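Local coordinates for protein putative Transcriptional Regulator (Rhodococcus sp., PDB 2IA2) that probably regulates transcription as an IclR-family repressor or activator, binding DNA through an N-terminal winged helix-turn-helix domain, at residues I27-L39 with D69-L82. Residues are numbered along the deposited sequence; the frame is centred on the assembly and turned at random.
Sequences IRCFDHRNQRRTL and DGSAFWLTPRVLEL
Arg37 and Phe73 form the antiparallel hydrogen-bonded pair that adds residues 37-38 to the wing hairpin of a winged helix-turn-helix domain, as expected for an IclR-type regulator. Arg37 N reaches Phe73 O at 3.0 Å, and Phe73 N returns a bond of 2.9 Å to Arg37 O. Water extends this short pairing at both ends, one molecule joining Gln35 O to Leu75 N and another Leu39 N to Ser71 O.

On the outer side, the guanidinium of Arg36 lies flat over the six-membered ring of Trp74, planes 3° apart, and CZ sits 3.7 Å from the ring centroid in a cation-pi stack. The arginine chain, extended from CG to NE, runs alongside the indole in the same direction. Trp74 places CG between its backbone N and carbonyl carbon (chi1 57°), which lays the indole beside this chain. Asp69 OD2 lies near Arg36 NH1, beyond salt-bridge distance, and probably adds a modest electrostatic pull.

The buried side is apolar. Phe30 sets CD1 3.7 Å from Leu75 CG, the two side chains crossing obliquely, while Ile27 of helix 18-28 passes CG2 by Val79 CG1 at 3.8 Å. The Phe73 ring turns its edge to Arg37 O and the start of helix 39-46, where Thr38 OG1 caps Asp41 N.

Further out, Asp69 shapes the turn of the wing: its OD1 accepts from Ser71 N and Ala72 N, an Asx turn and Asx motif, and from Ser71 OG. Arg37 folds back to the backbone at Cys29 and also forms a salt bridge with Asp41; its NE and NH2 converge side-on upon Cys29 O, with NH2 at 2.8 Å.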
loop_
_atom_site.group_PDB
_atom_site.type_symbol
_atom_site.label_atom_id
_atom_site.label_comp_id
_atom_site.label_asym_id
_atom_site.label_seq_id
_atom_site.Cartn_x
_atom_site.Cartn_y
_atom_site.Cartn_z
ATOM N N ILE A 27 -17.790 -9.210 -3.876
ATOM C CA ILE A 27 -17.055 -8.414 -2.879
ATOM C C ILE A 27 -16.687 -7.086 -3.535
ATOM O O ILE A 27 -16.853 -6.036 -2.904
ATOM C CB ILE A 27 -15.718 -9.114 -2.430
ATOM C CG1 ILE A 27 -16.025 -10.360 -1.602
ATOM C CG2 ILE A 27 -14.805 -8.140 -1.658
ATOM C CD1 ILE A 27 -14.796 -11.210 -1.273
ATOM N N ARG A 28 -16.229 -7.123 -4.801
ATOM C CA ARG A 28 -15.774 -5.891 -5.490
ATOM C C ARG A 28 -16.913 -4.892 -5.807
ATOM O O ARG A 28 -16.643 -3.716 -6.112
ATOM C CB ARG A 28 -15.091 -6.216 -6.858
ATOM C CG ARG A 28 -13.824 -7.027 -6.789
ATOM C CD ARG A 28 -12.589 -6.249 -6.621
ATOM N NE ARG A 28 -12.416 -5.104 -7.537
ATOM C CZ ARG A 28 -11.588 -5.092 -8.583
ATOM N NH1 ARG A 28 -10.899 -6.173 -8.898
ATOM N NH2 ARG A 28 -11.450 -3.988 -9.311
ATOM N N CYS A 29 -18.155 -5.341 -5.785
ATOM C CA CYS A 29 -19.254 -4.443 -6.166
ATOM C C CYS A 29 -19.613 -3.403 -5.084
ATOM O O CYS A 29 -20.347 -2.472 -5.364
ATOM C CB CYS A 29 -20.495 -5.219 -6.708
ATOM S SG CYS A 29 -21.599 -5.734 -5.371
ATOM N N PHE A 30 -19.058 -3.538 -3.875
ATOM C CA PHE A 30 -19.120 -2.480 -2.842
ATOM C C PHE A 30 -18.040 -1.391 -2.989
ATOM O O PHE A 30 -16.879 -1.656 -3.294
ATOM C CB PHE A 30 -19.119 -3.123 -1.437
ATOM C CG PHE A 30 -20.195 -4.185 -1.285
ATOM C CD1 PHE A 30 -19.925 -5.489 -1.609
ATOM C CD2 PHE A 30 -21.498 -3.851 -0.892
ATOM C CE1 PHE A 30 -20.910 -6.503 -1.554
ATOM C CE2 PHE A 30 -22.528 -4.868 -0.811
ATOM C CZ PHE A 30 -22.221 -6.179 -1.113
ATOM N N ASP A 31 -18.428 -0.150 -2.820
ATOM C CA ASP A 31 -17.468 0.922 -2.908
ATOM C C ASP A 31 -18.047 2.186 -2.300
ATOM O O ASP A 31 -19.069 2.142 -1.572
ATOM C CB ASP A 31 -17.053 1.148 -4.354
ATOM C CG ASP A 31 -18.250 1.365 -5.269
ATOM O OD1 ASP A 31 -19.324 1.848 -4.802
ATOM O OD2 ASP A 31 -18.125 1.040 -6.460
ATOM N N HIS A 32 -17.403 3.309 -2.615
ATOM C CA HIS A 32 -17.784 4.560 -1.988
ATOM C C HIS A 32 -19.240 4.952 -2.318
ATOM O O HIS A 32 -19.994 5.433 -1.460
ATOM C CB HIS A 32 -16.820 5.691 -2.389
ATOM C CG HIS A 32 -17.299 7.035 -1.966
ATOM N ND1 HIS A 32 -17.152 7.508 -0.680
ATOM C CD2 HIS A 32 -17.960 8.004 -2.650
ATOM C CE1 HIS A 32 -17.683 8.715 -0.592
ATOM N NE2 HIS A 32 -18.168 9.048 -1.777
ATOM N N ARG A 33 -19.622 4.737 -3.565
ATOM C CA ARG A 33 -20.935 5.155 -4.021
ATOM C C ARG A 33 -21.955 4.087 -3.622
ATOM O O ARG A 33 -23.170 4.327 -3.638
ATOM C CB ARG A 33 -20.930 5.418 -5.561
ATOM C CG ARG A 33 -20.138 6.721 -6.014
ATOM N N ASN A 34 -21.484 2.906 -3.245
ATOM C CA ASN A 34 -22.401 1.762 -3.033
ATOM C C ASN A 34 -22.038 0.997 -1.775
ATOM O O ASN A 34 -21.471 -0.112 -1.852
ATOM C CB ASN A 34 -22.401 0.788 -4.225
ATOM C CG ASN A 34 -22.867 1.431 -5.507
ATOM O OD1 ASN A 34 -24.055 1.383 -5.840
ATOM N ND2 ASN A 34 -21.930 2.019 -6.260
ATOM N N GLN A 35 -22.388 1.575 -0.624
ATOM C CA GLN A 35 -21.894 1.087 0.648
ATOM C C GLN A 35 -22.651 -0.136 1.147
ATOM O O GLN A 35 -22.083 -1.038 1.786
ATOM C CB GLN A 35 -22.028 2.199 1.680
ATOM C CG GLN A 35 -21.443 3.553 1.244
ATOM C CD GLN A 35 -21.382 4.526 2.427
ATOM O OE1 GLN A 35 -22.214 4.465 3.344
ATOM N NE2 GLN A 35 -20.373 5.402 2.426
ATOM N N ARG A 36 -23.956 -0.115 0.911
ATOM C CA ARG A 36 -24.827 -1.231 1.206
ATOM C C ARG A 36 -25.601 -1.533 -0.087
ATOM O O ARG A 36 -25.894 -0.616 -0.848
ATOM C CB ARG A 36 -25.800 -0.891 2.343
ATOM C CG ARG A 36 -25.082 -0.631 3.675
ATOM C CD ARG A 36 -26.028 -0.683 4.903
ATOM N NE ARG A 36 -25.223 -0.837 6.141
ATOM C CZ ARG A 36 -25.706 -1.171 7.346
ATOM N NH1 ARG A 36 -27.014 -1.394 7.516
ATOM N NH2 ARG A 36 -24.882 -1.285 8.388
ATOM N N ARG A 37 -25.952 -2.794 -0.323
ATOM C CA ARG A 37 -26.735 -3.112 -1.518
ATOM C C ARG A 37 -27.801 -4.159 -1.251
ATOM O O ARG A 37 -27.594 -5.036 -0.392
ATOM C CB ARG A 37 -25.832 -3.632 -2.647
ATOM C CG ARG A 37 -24.864 -2.634 -3.286
ATOM C CD ARG A 37 -24.303 -3.353 -4.487
ATOM N NE ARG A 37 -23.257 -2.689 -5.239
ATOM C CZ ARG A 37 -23.447 -1.991 -6.354
ATOM N NH1 ARG A 37 -24.668 -1.759 -6.802
ATOM N NH2 ARG A 37 -22.414 -1.463 -7.001
ATOM N N THR A 38 -28.928 -4.072 -1.969
ATOM C CA THR A 38 -29.955 -5.129 -1.885
ATOM C C THR A 38 -29.497 -6.306 -2.752
ATOM O O THR A 38 -28.594 -6.145 -3.601
ATOM C CB THR A 38 -31.314 -4.696 -2.461
ATOM O OG1 THR A 38 -31.088 -4.228 -3.795
ATOM C CG2 THR A 38 -31.982 -3.594 -1.624
ATOM N N LEU A 39 -30.106 -7.471 -2.548
ATOM C CA LEU A 39 -29.940 -8.582 -3.469
ATOM C C LEU A 39 -30.099 -8.206 -4.967
ATOM O O LEU A 39 -29.237 -8.519 -5.778
ATOM C CB LEU A 39 -30.870 -9.750 -3.087
ATOM C CG LEU A 39 -30.769 -11.041 -3.911
ATOM C CD1 LEU A 39 -29.334 -11.632 -3.971
ATOM C CD2 LEU A 39 -31.742 -12.118 -3.442
ATOM N N ASP A 69 -28.840 -7.593 7.144
ATOM C CA ASP A 69 -29.996 -7.395 8.026
ATOM C C ASP A 69 -31.273 -8.012 7.452
ATOM O O ASP A 69 -32.352 -7.709 7.912
ATOM C CB ASP A 69 -30.224 -5.900 8.324
ATOM C CG ASP A 69 -30.621 -5.063 7.078
ATOM O OD1 ASP A 69 -30.909 -5.591 5.991
ATOM O OD2 ASP A 69 -30.615 -3.834 7.184
ATOM N N GLY A 70 -31.153 -8.859 6.439
ATOM C CA GLY A 70 -32.316 -9.366 5.743
ATOM C C GLY A 70 -32.658 -8.680 4.421
ATOM O O GLY A 70 -33.300 -9.301 3.561
ATOM N N SER A 71 -32.289 -7.405 4.245
ATOM C CA SER A 71 -32.590 -6.739 2.971
ATOM C C SER A 71 -31.364 -6.145 2.286
ATOM O O SER A 71 -31.206 -6.274 1.079
ATOM C CB SER A 71 -33.728 -5.723 3.116
ATOM O OG SER A 71 -33.454 -4.828 4.181
ATOM N N ALA A 72 -30.498 -5.511 3.063
ATOM C CA ALA A 72 -29.222 -5.037 2.568
ATOM C C ALA A 72 -28.081 -5.983 3.006
ATOM O O ALA A 72 -28.201 -6.708 3.995
ATOM C CB ALA A 72 -28.977 -3.555 3.041
ATOM N N PHE A 73 -26.993 -5.965 2.237
ATOM C CA PHE A 73 -25.743 -6.661 2.511
ATOM C C PHE A 73 -24.643 -5.621 2.467
ATOM O O PHE A 73 -24.778 -4.600 1.771
ATOM C CB PHE A 73 -25.482 -7.695 1.393
ATOM C CG PHE A 73 -26.557 -8.706 1.247
ATOM C CD1 PHE A 73 -27.705 -8.440 0.481
ATOM C CD2 PHE A 73 -26.451 -9.929 1.880
ATOM C CE1 PHE A 73 -28.739 -9.401 0.346
ATOM C CE2 PHE A 73 -27.475 -10.900 1.766
ATOM C CZ PHE A 73 -28.632 -10.632 1.000
ATOM N N TRP A 74 -23.570 -5.854 3.216
ATOM C CA TRP A 74 -22.390 -5.010 3.185
ATOM C C TRP A 74 -21.168 -5.824 3.612
ATOM O O TRP A 74 -21.302 -6.935 4.097
ATOM C CB TRP A 74 -22.567 -3.783 4.111
ATOM C CG TRP A 74 -22.860 -4.172 5.523
ATOM C CD1 TRP A 74 -21.941 -4.351 6.535
ATOM C CD2 TRP A 74 -24.151 -4.466 6.102
ATOM N NE1 TRP A 74 -22.576 -4.720 7.692
ATOM C CE2 TRP A 74 -23.925 -4.800 7.469
ATOM C CE3 TRP A 74 -25.474 -4.488 5.602
ATOM C CZ2 TRP A 74 -24.980 -5.141 8.358
ATOM C CZ3 TRP A 74 -26.515 -4.822 6.479
ATOM C CH2 TRP A 74 -26.261 -5.142 7.846
ATOM N N LEU A 75 -19.984 -5.261 3.438
ATOM C CA LEU A 75 -18.776 -6.001 3.767
ATOM C C LEU A 75 -18.387 -5.811 5.218
ATOM O O LEU A 75 -18.742 -4.829 5.835
ATOM C CB LEU A 75 -17.591 -5.590 2.884
ATOM C CG LEU A 75 -17.827 -5.854 1.392
ATOM C CD1 LEU A 75 -16.697 -5.217 0.588
ATOM C CD2 LEU A 75 -17.933 -7.367 1.148
ATOM N N THR A 76 -17.615 -6.755 5.733
ATOM C CA THR A 76 -17.113 -6.711 7.089
ATOM C C THR A 76 -15.600 -6.565 6.984
ATOM O O THR A 76 -15.043 -6.767 5.893
ATOM C CB THR A 76 -17.358 -8.050 7.821
ATOM O OG1 THR A 76 -16.435 -9.016 7.322
ATOM C CG2 THR A 76 -18.809 -8.571 7.717
ATOM N N PRO A 77 -14.911 -6.188 8.089
ATOM C CA PRO A 77 -13.435 -6.083 8.101
ATOM C C PRO A 77 -12.685 -7.366 7.864
ATOM O O PRO A 77 -11.473 -7.334 7.732
ATOM C CB PRO A 77 -13.110 -5.564 9.528
ATOM C CG PRO A 77 -14.385 -5.821 10.340
ATOM C CD PRO A 77 -15.522 -5.771 9.365
ATOM N N ARG A 78 -13.364 -8.513 7.790
ATOM C CA ARG A 78 -12.630 -9.744 7.493
ATOM C C ARG A 78 -12.032 -9.715 6.108
ATOM O O ARG A 78 -11.024 -10.378 5.831
ATOM C CB ARG A 78 -13.520 -10.969 7.688
ATOM C CG ARG A 78 -12.762 -12.344 7.501
ATOM C CD ARG A 78 -13.659 -13.557 7.795
ATOM N NE ARG A 78 -14.216 -13.372 9.115
ATOM C CZ ARG A 78 -14.018 -14.143 10.197
ATOM N NH1 ARG A 78 -13.277 -15.242 10.163
ATOM N NH2 ARG A 78 -14.587 -13.785 11.343
ATOM N N VAL A 79 -12.633 -8.917 5.224
ATOM C CA VAL A 79 -12.111 -8.770 3.867
ATOM C C VAL A 79 -10.673 -8.269 3.852
ATOM O O VAL A 79 -9.920 -8.619 2.974
ATOM C CB VAL A 79 -13.067 -7.817 3.027
ATOM C CG1 VAL A 79 -12.707 -7.832 1.550
ATOM C CG2 VAL A 79 -14.529 -8.288 3.256
ATOM N N LEU A 80 -10.281 -7.450 4.835
ATOM C CA LEU A 80 -8.873 -7.038 4.985
ATOM C C LEU A 80 -7.890 -8.172 5.215
ATOM O O LEU A 80 -6.703 -8.010 4.933
ATOM C CB LEU A 80 -8.705 -5.947 6.117
ATOM C CG LEU A 80 -9.446 -4.631 5.793
ATOM C CD1 LEU A 80 -9.343 -3.656 7.024
ATOM C CD2 LEU A 80 -8.844 -3.981 4.550
ATOM N N GLU A 81 -8.366 -9.301 5.739
ATOM C CA GLU A 81 -7.504 -10.452 5.929
ATOM C C GLU A 81 -6.986 -11.027 4.586
ATOM O O GLU A 81 -6.006 -11.792 4.536
ATOM C CB GLU A 81 -8.242 -11.485 6.823
ATOM C CG GLU A 81 -8.821 -10.757 8.147
ATOM C CD GLU A 81 -9.062 -11.604 9.444
ATOM O OE1 GLU A 81 -8.330 -12.599 9.677
ATOM O OE2 GLU A 81 -9.972 -11.233 10.249
ATOM N N LEU A 82 -7.624 -10.649 3.476
ATOM C CA LEU A 82 -7.189 -11.108 2.170
ATOM C C LEU A 82 -6.018 -10.235 1.684
ATOM O O LEU A 82 -6.225 -9.368 0.836
ATOM C CB LEU A 82 -8.365 -11.085 1.170
ATOM C CG LEU A 82 -9.660 -11.869 1.533
ATOM C CD1 LEU A 82 -10.923 -11.398 0.748
ATOM C CD2 LEU A 82 -9.486 -13.387 1.420
HETATM O O HOH W 1 -19.927 -2.604 2.383
HETATM O O HOH W 2 -32.203 -7.802 -0.625
#